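Local coordinates for protein 3-oxo-tetronate kinase (Haemophilus influenzae, PDB 1YZY) that catalyses the ATP-dependent phosphorylation of 3-oxo-tetronate to 3-oxo-tetronate 4-phosphate, as a member of the four-carbon acid sugar kinase family, at residues A[170-175]-A[204-209]; A[269-274]-A[295-300]; A[81-86]-A[118-123]. One frame throughout, in Å; residues are numbered along the deposited sequence.

Along the chain contact 3 comes first, then contact 1 and finally contact 2, each closing before the next opens. Contacts 3 and 1 both fall in the sugar-binding N-terminal domain, their centres about 17 Å apart and their nearest atoms about 6 Å apart. Contact 3 joins the loop after strand 77-80 to strand 120-123, whereas contact 1 sets the turn between helices 169-172 and 176-188 against helix 202-210. Contact 2 belongs to the nucleotide-binding C-terminal domain, on the other side of the chain's centre, its centre about 54 Å and 45 Å from the centres of contacts 1 and 3. Each contact therefore joins parts of a single domain; none spans the two.

Contact 1 of 3, residues A[170-175]-A[204-209]; sequences ADVIKG and LEVLAE
Val-206, on helix 202-210, faces the type I beta turn from Val-172 to Gly-175, where the backbones come nearest at Gly-175, its CA 5.9 Å from that of Val-206. The turn is closed by a bond from Gly-175 N to Val-172 O (2.9 Å) and links helix 169-172 to helix 176-188. Gly-175 stands at the N-cap position of the second of these helices, and its positive phi of 117° favours glycine, since a side chain there would collide with the carbonyl oxygen of Lys-174.

Val-206 is the one residue of its segment that touches both Val-172 and Gly-175. Its CB points at the turn, and CG1 leads. Val-206 CG1 lies 3.5 Å from Gly-175 C. The same methyl, Val-206 CG1, is 3.6 Å from Val-172 O. The second methyl, Val-206 CG2, lies farther back, 4.1 Å from Val-172 O. On the other side Val-172 contributes CG1, which swings opposite its own backbone N (chi1 -170°) and comes within 4.0 Å of Val-206 CG1. The two branched side chains cross at a slant, CG1 against CG1.

Around this pair, Val-179 of helix 176-188 also touches Val-206, while Gln-203, on the same helix as Val-206, packs on Val-172. Asp-171, one residue before Val-172, turns elsewhere and forms a salt bridge with Arg-178.

No hydrogen bond passes between 170-175 and 204-209. Val-172 O accepts from Gly-175 N, and Val-206 CG1 packs beside that oxygen. Cohesion between the segments therefore rests on van der Waals contact, made by valine methyls against one another and against the backbone of the turn, while Val-172 O and Gly-175 N pair within the turn itself.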
ATOM      1  N   ALA A 170      -6.326   3.264  30.793  1.00 15.64           N
ATOM      2  CA  ALA A 170      -6.369   4.178  31.925  1.00 20.78           C
ATOM      3  C   ALA A 170      -5.166   5.112  31.985  1.00 23.05           C
ATOM      4  O   ALA A 170      -5.279   6.243  32.467  1.00 26.40           O
ATOM      5  CB  ALA A 170      -6.496   3.392  33.213  1.00 19.03           C
ATOM      6  N   ASP A 171      -4.012   4.625  31.538  1.00 20.77           N
ATOM      7  CA  ASP A 171      -2.793   5.427  31.530  1.00 21.71           C
ATOM      8  C   ASP A 171      -2.605   6.234  30.256  1.00 21.95           C
ATOM      9  O   ASP A 171      -1.965   7.281  30.274  1.00 22.49           O
ATOM     10  CB  ASP A 171      -1.565   4.546  31.727  1.00 23.96           C
ATOM     11  CG  ASP A 171      -1.471   3.988  33.123  1.00 24.93           C
ATOM     12  OD1 ASP A 171      -1.107   4.753  34.037  1.00 21.90           O
ATOM     13  OD2 ASP A 171      -1.747   2.784  33.306  1.00 19.01           O
ATOM     14  N   VAL A 172      -3.081   5.712  29.133  1.00 22.18           N
ATOM     15  CA  VAL A 172      -2.924   6.439  27.879  1.00 18.24           C
ATOM     16  C   VAL A 172      -3.768   7.716  27.936  1.00 19.63           C
ATOM     17  O   VAL A 172      -3.315   8.790  27.530  1.00 15.41           O
ATOM     18  CB  VAL A 172      -3.330   5.579  26.629  1.00 19.28           C
ATOM     19  CG1 VAL A 172      -2.917   6.289  25.352  1.00  8.01           C
ATOM     20  CG2 VAL A 172      -2.679   4.217  26.678  1.00 11.67           C
ATOM     21  N   ILE A 173      -4.986   7.605  28.459  1.00 18.00           N
ATOM     22  CA  ILE A 173      -5.860   8.767  28.537  1.00 20.50           C
ATOM     23  C   ILE A 173      -5.323   9.901  29.409  1.00 20.96           C
ATOM     24  O   ILE A 173      -5.902  10.984  29.441  1.00 22.93           O
ATOM     25  CB  ILE A 173      -7.285   8.396  28.959  1.00 20.84           C
ATOM     26  CG1 ILE A 173      -7.293   7.787  30.361  1.00 27.22           C
ATOM     27  CG2 ILE A 173      -7.886   7.455  27.938  1.00 27.53           C
ATOM     28  CD1 ILE A 173      -8.671   7.407  30.838  1.00 28.21           C
ATOM     29  N   LYS A 174      -4.206   9.665  30.091  1.00 20.73           N
ATOM     30  CA  LYS A 174      -3.594  10.685  30.934  1.00 21.08           C
ATOM     31  C   LYS A 174      -2.553  11.508  30.182  1.00 22.10           C
ATOM     32  O   LYS A 174      -2.027  12.488  30.717  1.00 21.78           O
ATOM     33  CB  LYS A 174      -2.977  10.065  32.187  1.00 22.65           C
ATOM     34  CG  LYS A 174      -3.999   9.391  33.087  1.00 23.93           C
ATOM     35  CD  LYS A 174      -3.372   8.944  34.390  1.00 25.84           C
ATOM     36  CE  LYS A 174      -4.419   8.342  35.317  1.00 29.61           C
ATOM     37  NZ  LYS A 174      -3.858   8.039  36.664  1.00 37.74           N
ATOM     38  N   GLY A 175      -2.221  11.098  28.961  1.00 20.01           N
ATOM     39  CA  GLY A 175      -1.262  11.869  28.190  1.00 25.18           C
ATOM     40  C   GLY A 175       0.054  11.235  27.791  1.00 24.63           C
ATOM     41  O   GLY A 175       0.394  10.139  28.220  1.00 25.59           O
ATOM     42  N   LEU A 204      -4.080   7.074  19.805  1.00 14.73           N
ATOM     43  CA  LEU A 204      -2.977   6.942  18.839  1.00 16.32           C
ATOM     44  C   LEU A 204      -2.269   8.275  18.705  1.00 13.49           C
ATOM     45  O   LEU A 204      -1.064   8.339  18.429  1.00 11.88           O
ATOM     46  CB  LEU A 204      -3.493   6.466  17.472  1.00 13.24           C
ATOM     47  CG  LEU A 204      -4.083   5.056  17.462  1.00 13.98           C
ATOM     48  CD1 LEU A 204      -4.807   4.810  16.160  1.00 13.16           C
ATOM     49  CD2 LEU A 204      -2.976   4.011  17.707  1.00 15.15           C
ATOM     50  N   GLU A 205      -3.043   9.336  18.903  1.00 13.68           N
ATOM     51  CA  GLU A 205      -2.549  10.703  18.853  1.00 18.46           C
ATOM     52  C   GLU A 205      -1.606  10.935  20.051  1.00 16.87           C
ATOM     53  O   GLU A 205      -0.592  11.634  19.941  1.00 19.57           O
ATOM     54  CB  GLU A 205      -3.753  11.643  18.897  1.00 24.30           C
ATOM     55  CG  GLU A 205      -3.472  13.114  18.651  1.00 34.55           C
ATOM     56  CD  GLU A 205      -4.752  13.913  18.425  1.00 41.88           C
ATOM     57  OE1 GLU A 205      -4.656  15.075  17.975  1.00 48.12           O
ATOM     58  OE2 GLU A 205      -5.857  13.379  18.680  1.00 43.43           O
ATOM     59  N   VAL A 206      -1.968  10.362  21.196  1.00 19.06           N
ATOM     60  CA  VAL A 206      -1.164  10.456  22.418  1.00 14.93           C
ATOM     61  C   VAL A 206       0.126   9.655  22.233  1.00 12.56           C
ATOM     62  O   VAL A 206       1.216  10.142  22.534  1.00 13.24           O
ATOM     63  CB  VAL A 206      -1.946   9.890  23.642  1.00 20.51           C
ATOM     64  CG1 VAL A 206      -1.025   9.741  24.852  1.00 16.59           C
ATOM     65  CG2 VAL A 206      -3.119  10.804  23.989  1.00 17.32           C
ATOM     66  N   LEU A 207      -0.018   8.406  21.786  1.00  9.86           N
ATOM     67  CA  LEU A 207       1.122   7.520  21.543  1.00 14.91           C
ATOM     68  C   LEU A 207       2.079   8.151  20.537  1.00 12.60           C
ATOM     69  O   LEU A 207       3.286   8.169  20.753  1.00 14.58           O
ATOM     70  CB  LEU A 207       0.652   6.150  21.033  1.00 15.60           C
ATOM     71  CG  LEU A 207       1.758   5.097  20.842  1.00 15.51           C
ATOM     72  CD1 LEU A 207       2.571   4.955  22.119  1.00 16.52           C
ATOM     73  CD2 LEU A 207       1.158   3.759  20.457  1.00 18.53           C
ATOM     74  N   ALA A 208       1.526   8.674  19.445  1.00 16.23           N
ATOM     75  CA  ALA A 208       2.316   9.329  18.403  1.00 19.67           C
ATOM     76  C   ALA A 208       3.262  10.359  19.003  1.00 18.96           C
ATOM     77  O   ALA A 208       4.426  10.469  18.600  1.00 22.35           O
ATOM     78  CB  ALA A 208       1.397   9.998  17.395  1.00 17.11           C
ATOM     79  N   GLU A 209       2.741  11.127  19.952  1.00 22.13           N
ATOM     80  CA  GLU A 209       3.506  12.157  20.640  1.00 19.91           C
ATOM     81  C   GLU A 209       4.529  11.525  21.583  1.00 16.14           C
ATOM     82  O   GLU A 209       5.654  12.014  21.715  1.00 16.40           O
ATOM     83  CB  GLU A 209       2.550  13.059  21.421  1.00 25.25           C
ATOM     84  CG  GLU A 209       2.823  14.545  21.260  1.00 46.23           C
ATOM     85  CD  GLU A 209       3.569  15.133  22.436  1.00 54.36           C
ATOM     86  OE1 GLU A 209       2.933  15.346  23.494  1.00 58.23           O
ATOM     87  OE2 GLU A 209       4.785  15.391  22.300  1.00 59.39           O
TER

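Contact 2 of 3, residues A[269-274]-A[295-300]; sequences KAPHFQ and IANLDS
Van der Waals contact joins 269-274 to 295-300, and it is centred on the ring of Pro-271. The ring meets two residues with different atoms: CB of Pro-271 rests against CB of Asn-297 at 4.1 Å, while CG of Pro-271 approaches OG of Ser-300 at 3.7 Å. Pro-271 CD reaches the same serine, 4.0 Å from Ser-300 CB. The proline thus lies against the loop through its CB, CG and CD, with CB and CG of Asn-297 beside Pro-271 CB and with Ser-300 touching through both OG and CB. Trp-293 of helix 286-295 also packs on it.

No hydrogen bond crosses between the segments; the polar groups find partners on their own side of the contact or just before it in the chain. Asn-297 sends its amide ND2 back to the carbonyl oxygen of Trp-293. On the opposite segment His-272 ND1 bonds to Ala-270 O at 2.8 Å and an almost linear 175°, the oxygen lying in the imidazole plane and the donor in the carbonyl plane, which fixes how the ring is turned.

Backbone pairing belongs to strand 305-307, whose Met-305 is hydrogen-bonded to Pro-271 and Phe-273. Pro-271, just before strand 272-274, thus meets the loop joining helix 286-295 to strand 305-307, the parallel neighbour of 272-274, in the nucleotide-binding domain.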
ATOM      1  N   LYS A 269     -18.176   9.324 -22.592  1.00 41.42           N
ATOM      2  CA  LYS A 269     -17.430  10.580 -22.548  1.00 43.66           C
ATOM      3  C   LYS A 269     -16.169  10.695 -23.418  1.00 40.87           C
ATOM      4  O   LYS A 269     -15.729  11.816 -23.707  1.00 40.27           O
ATOM      5  CB  LYS A 269     -17.033  10.899 -21.096  1.00 45.02           C
ATOM      6  CG  LYS A 269     -18.183  11.120 -20.119  1.00 57.50           C
ATOM      7  CD  LYS A 269     -18.958  12.388 -20.442  1.00 57.95           C
ATOM      8  CE  LYS A 269     -19.941  12.731 -19.335  1.00 61.99           C
ATOM      9  NZ  LYS A 269     -20.902  11.630 -19.063  1.00 66.60           N
ATOM     10  N   ALA A 270     -15.577   9.573 -23.828  1.00 35.29           N
ATOM     11  CA  ALA A 270     -14.332   9.638 -24.603  1.00 31.45           C
ATOM     12  C   ALA A 270     -14.094   8.549 -25.661  1.00 27.98           C
ATOM     13  O   ALA A 270     -14.823   7.555 -25.731  1.00 24.89           O
ATOM     14  CB  ALA A 270     -13.143   9.691 -23.627  1.00 32.66           C
ATOM     15  N   PRO A 271     -13.070   8.739 -26.521  1.00 24.66           N
ATOM     16  CA  PRO A 271     -12.749   7.757 -27.566  1.00 26.41           C
ATOM     17  C   PRO A 271     -12.499   6.402 -26.912  1.00 27.12           C
ATOM     18  O   PRO A 271     -11.717   6.303 -25.972  1.00 28.60           O
ATOM     19  CB  PRO A 271     -11.453   8.308 -28.158  1.00 20.17           C
ATOM     20  CG  PRO A 271     -11.596   9.771 -27.976  1.00 23.99           C
ATOM     21  CD  PRO A 271     -12.125   9.871 -26.576  1.00 20.28           C
ATOM     22  N   HIS A 272     -13.141   5.363 -27.415  1.00 26.11           N
ATOM     23  CA  HIS A 272     -12.977   4.047 -26.831  1.00 25.18           C
ATOM     24  C   HIS A 272     -12.799   2.973 -27.888  1.00 30.62           C
ATOM     25  O   HIS A 272     -13.522   2.925 -28.884  1.00 29.65           O
ATOM     26  CB  HIS A 272     -14.176   3.722 -25.947  1.00 23.71           C
ATOM     27  CG  HIS A 272     -15.493   4.003 -26.602  1.00 23.62           C
ATOM     28  ND1 HIS A 272     -15.992   5.279 -26.742  1.00 27.09           N
ATOM     29  CD2 HIS A 272     -16.404   3.177 -27.167  1.00 23.43           C
ATOM     30  CE1 HIS A 272     -17.156   5.228 -27.366  1.00 24.52           C
ATOM     31  NE2 HIS A 272     -17.430   3.964 -27.635  1.00 29.61           N
ATOM     32  N   PHE A 273     -11.853   2.085 -27.631  1.00 30.12           N
ATOM     33  CA  PHE A 273     -11.552   0.999 -28.537  1.00 28.29           C
ATOM     34  C   PHE A 273     -11.550  -0.275 -27.713  1.00 26.69           C
ATOM     35  O   PHE A 273     -10.666  -0.475 -26.887  1.00 32.37           O
ATOM     36  CB  PHE A 273     -10.174   1.234 -29.164  1.00 26.64           C
ATOM     37  CG  PHE A 273      -9.829   0.274 -30.270  1.00 24.36           C
ATOM     38  CD1 PHE A 273      -9.771  -1.100 -30.036  1.00 21.94           C
ATOM     39  CD2 PHE A 273      -9.548   0.743 -31.543  1.00 22.11           C
ATOM     40  CE1 PHE A 273      -9.439  -1.988 -31.050  1.00 26.64           C
ATOM     41  CE2 PHE A 273      -9.211  -0.139 -32.569  1.00 21.58           C
ATOM     42  CZ  PHE A 273      -9.157  -1.507 -32.320  1.00 17.86           C
ATOM     43  N   GLN A 274     -12.544  -1.128 -27.926  1.00 25.89           N
ATOM     44  CA  GLN A 274     -12.614  -2.382 -27.192  1.00 29.91           C
ATOM     45  C   GLN A 274     -11.571  -3.388 -27.680  1.00 31.34           C
ATOM     46  O   GLN A 274     -11.541  -3.744 -28.860  1.00 29.97           O
ATOM     47  CB  GLN A 274     -14.003  -3.001 -27.301  1.00 26.76           C
ATOM     48  CG  GLN A 274     -14.094  -4.333 -26.584  1.00 34.05           C
ATOM     49  CD  GLN A 274     -15.458  -4.959 -26.686  1.00 35.20           C
ATOM     50  OE1 GLN A 274     -16.349  -4.434 -27.355  1.00 41.73           O
ATOM     51  NE2 GLN A 274     -15.631  -6.103 -26.036  1.00 41.43           N
ATOM     52  N   ILE A 295      -2.740   7.447 -30.335  1.00 29.54           N
ATOM     53  CA  ILE A 295      -2.076   8.714 -30.617  1.00 32.64           C
ATOM     54  C   ILE A 295      -2.878   9.654 -31.521  1.00 31.88           C
ATOM     55  O   ILE A 295      -2.697  10.871 -31.467  1.00 32.35           O
ATOM     56  CB  ILE A 295      -0.656   8.497 -31.192  1.00 36.62           C
ATOM     57  CG1 ILE A 295      -0.720   7.817 -32.562  1.00 42.58           C
ATOM     58  CG2 ILE A 295       0.163   7.626 -30.246  1.00 36.81           C
ATOM     59  CD1 ILE A 295       0.624   7.745 -33.275  1.00 40.21           C
ATOM     60  N   ALA A 296      -3.756   9.092 -32.344  1.00 27.99           N
ATOM     61  CA  ALA A 296      -4.585   9.887 -33.245  1.00 29.03           C
ATOM     62  C   ALA A 296      -5.827  10.408 -32.538  1.00 29.36           C
ATOM     63  O   ALA A 296      -6.616  11.169 -33.113  1.00 35.02           O
ATOM     64  CB  ALA A 296      -4.981   9.068 -34.455  1.00 26.59           C
ATOM     65  N   ASN A 297      -5.996   9.992 -31.289  1.00 28.81           N
ATOM     66  CA  ASN A 297      -7.132  10.414 -30.481  1.00 30.02           C
ATOM     67  C   ASN A 297      -6.648  10.980 -29.154  1.00 31.29           C
ATOM     68  O   ASN A 297      -7.381  10.968 -28.165  1.00 32.62           O
ATOM     69  CB  ASN A 297      -8.084   9.244 -30.238  1.00 27.94           C
ATOM     70  CG  ASN A 297      -8.934   8.921 -31.450  1.00 26.40           C
ATOM     71  OD1 ASN A 297      -9.738   9.742 -31.894  1.00 29.90           O
ATOM     72  ND2 ASN A 297      -8.792   7.707 -31.969  1.00 21.21           N
ATOM     73  N   LEU A 298      -5.410  11.469 -29.136  1.00 34.57           N
ATOM     74  CA  LEU A 298      -4.822  12.048 -27.931  1.00 36.57           C
ATOM     75  C   LEU A 298      -5.188  13.514 -27.735  1.00 38.05           C
ATOM     76  O   LEU A 298      -4.729  14.155 -26.788  1.00 41.50           O
ATOM     77  CB  LEU A 298      -3.298  11.922 -27.957  1.00 33.85           C
ATOM     78  CG  LEU A 298      -2.673  10.593 -27.549  1.00 37.21           C
ATOM     79  CD1 LEU A 298      -1.165  10.732 -27.591  1.00 33.12           C
ATOM     80  CD2 LEU A 298      -3.129  10.194 -26.150  1.00 38.44           C
ATOM     81  N   ASP A 299      -6.000  14.053 -28.634  1.00 43.74           N
ATOM     82  CA  ASP A 299      -6.383  15.452 -28.539  1.00 47.39           C
ATOM     83  C   ASP A 299      -7.820  15.725 -28.115  1.00 45.21           C
ATOM     84  O   ASP A 299      -8.247  16.877 -28.101  1.00 46.73           O
ATOM     85  CB  ASP A 299      -6.051  16.182 -29.844  1.00 53.68           C
ATOM     86  CG  ASP A 299      -4.555  16.284 -30.084  1.00 61.43           C
ATOM     87  OD1 ASP A 299      -3.951  17.298 -29.667  1.00 68.40           O
ATOM     88  OD2 ASP A 299      -3.980  15.341 -30.671  1.00 70.93           O
ATOM     89  N   SER A 300      -8.578  14.677 -27.806  1.00 42.86           N
ATOM     90  CA  SER A 300      -9.952  14.863 -27.351  1.00 45.96           C
ATOM     91  C   SER A 300      -9.915  15.445 -25.933  1.00 48.34           C
ATOM     92  O   SER A 300      -8.849  15.515 -25.309  1.00 51.32           O
ATOM     93  CB  SER A 300     -10.716  13.533 -27.355  1.00 48.47           C
ATOM     94  OG  SER A 300     -11.518  13.400 -28.519  1.00 57.19           O
TER

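Contact 3 of 3, residues A[81-86]-A[118-123]; sequences YCSTFD and NGRTIF
The side chain of Arg-120 lies across Ser-83 and Thr-84, where a loop turn approaches strand 120-123. Bent at chi2 (-64°), the arginine runs its CG and CD past Ser-83, with Arg-120 CG 3.7 Å from Ser-83 CB, before the guanidinium passes Thr-84. Ser-83 OG, placed between its own backbone N and carbonyl carbon (chi1 66°), faces the NE end of the group. Arg-120 NE donates to Ser-83 OG at 3.1 Å, but the angle at hydrogen is only 127°, so the bond is weak. Thr-84 offers a methyl instead: its CG2 comes to 3.8 Å from Arg-120 NE, approaching the guanidinium at a slant.

Two further bonds set these side chains. Arg-120 NH1 turns back to the residue before it, reaching Gly-119 O just ahead of the strand at 3.3 Å; the acceptor lies in the guanidinium plane, while the donor stands well above the carbonyl plane. Thr-84 OG1 donates to the syn lone pair of Asp-86 OD1 at 2.6 Å; this bond holds OG1, while CG2 lies beside the arginine. The type I beta turn from Cys-82 to Phe-85, closed by Phe-85 N to Cys-82 O, presents Ser-83 and Thr-84 together. Val-129 of the neighbouring strand 126-129 touches both Thr-84 and Arg-120.

A single weak hydrogen bond and contacts with aliphatic carbon therefore tie the loop after strand 77-80 to strand 120-123 in the sugar-binding domain. The positive charge of Arg-120 meets a hydroxyl and a backbone carbonyl rather than a carboxylate among the two segments, so the attachment probably depends little on charge pairing.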
ATOM      1  N   TYR A  81       3.164  -3.888   9.953  1.00 14.39           N
ATOM      2  CA  TYR A  81       2.557  -5.196   9.753  1.00 15.66           C
ATOM      3  C   TYR A  81       1.029  -5.077   9.695  1.00 15.19           C
ATOM      4  O   TYR A  81       0.490  -3.973   9.689  1.00 17.58           O
ATOM      5  CB  TYR A  81       3.022  -6.191  10.824  1.00 14.11           C
ATOM      6  CG  TYR A  81       3.077  -5.633  12.227  1.00 17.85           C
ATOM      7  CD1 TYR A  81       1.909  -5.346  12.933  1.00 15.03           C
ATOM      8  CD2 TYR A  81       4.296  -5.403  12.855  1.00 17.62           C
ATOM      9  CE1 TYR A  81       1.955  -4.845  14.229  1.00 18.28           C
ATOM     10  CE2 TYR A  81       4.356  -4.903  14.149  1.00 14.63           C
ATOM     11  CZ  TYR A  81       3.178  -4.628  14.834  1.00 18.67           C
ATOM     12  OH  TYR A  81       3.224  -4.158  16.130  1.00 20.19           O
ATOM     13  N   CYS A  82       0.326  -6.200   9.621  1.00 12.93           N
ATOM     14  CA  CYS A  82      -1.127  -6.152   9.516  1.00 16.08           C
ATOM     15  C   CYS A  82      -1.817  -5.743  10.821  1.00 14.92           C
ATOM     16  O   CYS A  82      -1.291  -5.987  11.918  1.00 13.89           O
ATOM     17  CB  CYS A  82      -1.667  -7.496   9.021  1.00  6.22           C
ATOM     18  SG  CYS A  82      -3.367  -7.471   8.379  1.00 19.49           S
ATOM     19  N   SER A  83      -2.986  -5.116  10.692  1.00 14.83           N
ATOM     20  CA  SER A  83      -3.755  -4.676  11.854  1.00 15.59           C
ATOM     21  C   SER A  83      -4.351  -5.843  12.666  1.00 19.18           C
ATOM     22  O   SER A  83      -4.841  -5.647  13.784  1.00 17.77           O
ATOM     23  CB  SER A  83      -4.837  -3.670  11.437  1.00 16.16           C
ATOM     24  OG  SER A  83      -5.831  -4.253  10.606  1.00 19.96           O
ATOM     25  N   THR A  84      -4.308  -7.050  12.104  1.00 17.71           N
ATOM     26  CA  THR A  84      -4.804  -8.242  12.795  1.00 15.51           C
ATOM     27  C   THR A  84      -3.631  -9.066  13.341  1.00 17.17           C
ATOM     28  O   THR A  84      -3.792 -10.218  13.754  1.00 18.46           O
ATOM     29  CB  THR A  84      -5.736  -9.100  11.916  1.00 19.56           C
ATOM     30  OG1 THR A  84      -5.332  -9.016  10.546  1.00 18.44           O
ATOM     31  CG2 THR A  84      -7.159  -8.607  12.028  1.00 24.38           C
ATOM     32  N   PHE A  85      -2.455  -8.439  13.346  1.00 14.55           N
ATOM     33  CA  PHE A  85      -1.222  -9.026  13.863  1.00 19.69           C
ATOM     34  C   PHE A  85      -0.817 -10.347  13.194  1.00 15.89           C
ATOM     35  O   PHE A  85      -0.107 -11.150  13.795  1.00 18.98           O
ATOM     36  CB  PHE A  85      -1.350  -9.203  15.391  1.00 15.01           C
ATOM     37  CG  PHE A  85      -0.059  -9.019  16.139  1.00 12.95           C
ATOM     38  CD1 PHE A  85       0.542  -7.767  16.219  1.00 10.96           C
ATOM     39  CD2 PHE A  85       0.552 -10.094  16.780  1.00 10.78           C
ATOM     40  CE1 PHE A  85       1.731  -7.590  16.925  1.00 12.30           C
ATOM     41  CE2 PHE A  85       1.751  -9.921  17.490  1.00 14.36           C
ATOM     42  CZ  PHE A  85       2.333  -8.670  17.559  1.00 10.69           C
ATOM     43  N   ASP A  86      -1.210 -10.524  11.931  1.00 17.66           N
ATOM     44  CA  ASP A  86      -0.916 -11.741  11.150  1.00 20.24           C
ATOM     45  C   ASP A  86       0.480 -12.311  11.369  1.00 18.66           C
ATOM     46  O   ASP A  86       1.475 -11.687  10.994  1.00 19.22           O
ATOM     47  CB  ASP A  86      -1.129 -11.483   9.656  1.00 10.34           C
ATOM     48  CG  ASP A  86      -2.540 -11.056   9.342  1.00 13.70           C
ATOM     49  OD1 ASP A  86      -3.025 -10.131  10.021  1.00 17.28           O
ATOM     50  OD2 ASP A  86      -3.171 -11.639   8.433  1.00 15.42           O
ATOM     51  N   ASN A 118     -11.330   2.516  12.234  1.00 23.07           N
ATOM     52  CA  ASN A 118     -11.477   1.470  11.237  1.00 22.65           C
ATOM     53  C   ASN A 118     -11.671   0.087  11.853  1.00 20.30           C
ATOM     54  O   ASN A 118     -11.268  -0.927  11.287  1.00 23.27           O
ATOM     55  CB  ASN A 118     -10.306   1.504  10.253  1.00 26.53           C
ATOM     56  CG  ASN A 118     -10.374   2.711   9.320  1.00 35.07           C
ATOM     57  OD1 ASN A 118     -11.461   3.225   9.023  1.00 43.69           O
ATOM     58  ND2 ASN A 118      -9.217   3.166   8.851  1.00 42.54           N
ATOM     59  N   GLY A 119     -12.291   0.062  13.027  1.00 15.52           N
ATOM     60  CA  GLY A 119     -12.587  -1.186  13.705  1.00 13.71           C
ATOM     61  C   GLY A 119     -11.462  -2.034  14.260  1.00 17.40           C
ATOM     62  O   GLY A 119     -11.642  -3.235  14.439  1.00 16.24           O
ATOM     63  N   ARG A 120     -10.306  -1.440  14.517  1.00 17.07           N
ATOM     64  CA  ARG A 120      -9.189  -2.189  15.083  1.00 12.40           C
ATOM     65  C   ARG A 120      -8.865  -1.559  16.427  1.00 19.44           C
ATOM     66  O   ARG A 120      -8.169  -0.542  16.502  1.00 16.10           O
ATOM     67  CB  ARG A 120      -7.965  -2.138  14.157  1.00 16.42           C
ATOM     68  CG  ARG A 120      -8.147  -2.866  12.825  1.00 24.25           C
ATOM     69  CD  ARG A 120      -8.347  -4.360  13.033  1.00 16.78           C
ATOM     70  NE  ARG A 120      -8.525  -5.085  11.778  1.00 22.32           N
ATOM     71  CZ  ARG A 120      -9.698  -5.287  11.183  1.00 25.71           C
ATOM     72  NH1 ARG A 120     -10.816  -4.817  11.718  1.00 26.98           N
ATOM     73  NH2 ARG A 120      -9.752  -5.980  10.056  1.00 32.43           N
ATOM     74  N   THR A 121      -9.399  -2.151  17.488  1.00 13.63           N
ATOM     75  CA  THR A 121      -9.190  -1.640  18.839  1.00 13.10           C
ATOM     76  C   THR A 121      -8.430  -2.588  19.762  1.00 16.78           C
ATOM     77  O   THR A 121      -8.480  -3.809  19.606  1.00 16.11           O
ATOM     78  CB  THR A 121     -10.532  -1.258  19.480  1.00 12.03           C
ATOM     79  OG1 THR A 121     -11.464  -2.334  19.336  1.00 11.28           O
ATOM     80  CG2 THR A 121     -11.111  -0.023  18.799  1.00 10.11           C
ATOM     81  N   ILE A 122      -7.690  -2.011  20.703  1.00 14.67           N
ATOM     82  CA  ILE A 122      -6.905  -2.786  21.662  1.00 18.02           C
ATOM     83  C   ILE A 122      -7.270  -2.418  23.098  1.00 17.21           C
ATOM     84  O   ILE A 122      -6.979  -1.303  23.536  1.00 21.07           O
ATOM     85  CB  ILE A 122      -5.382  -2.495  21.519  1.00 12.00           C
ATOM     86  CG1 ILE A 122      -4.859  -2.856  20.127  1.00 10.82           C
ATOM     87  CG2 ILE A 122      -4.584  -3.227  22.598  1.00 10.68           C
ATOM     88  CD1 ILE A 122      -3.434  -2.386  19.917  1.00 16.78           C
ATOM     89  N   PHE A 123      -7.932  -3.317  23.819  1.00 19.94           N
ATOM     90  CA  PHE A 123      -8.244  -3.040  25.220  1.00 20.68           C
ATOM     91  C   PHE A 123      -7.653  -4.125  26.117  1.00 21.04           C
ATOM     92  O   PHE A 123      -7.970  -5.310  25.977  1.00 21.07           O
ATOM     93  CB  PHE A 123      -9.745  -2.889  25.482  1.00 19.53           C
ATOM     94  CG  PHE A 123     -10.065  -2.476  26.904  1.00 18.83           C
ATOM     95  CD1 PHE A 123      -9.673  -1.226  27.384  1.00 16.52           C
ATOM     96  CD2 PHE A 123     -10.698  -3.360  27.779  1.00 15.97           C
ATOM     97  CE1 PHE A 123      -9.900  -0.860  28.718  1.00 14.81           C
ATOM     98  CE2 PHE A 123     -10.929  -3.003  29.109  1.00 21.45           C
ATOM     99  CZ  PHE A 123     -10.527  -1.751  29.579  1.00 19.38           C
TER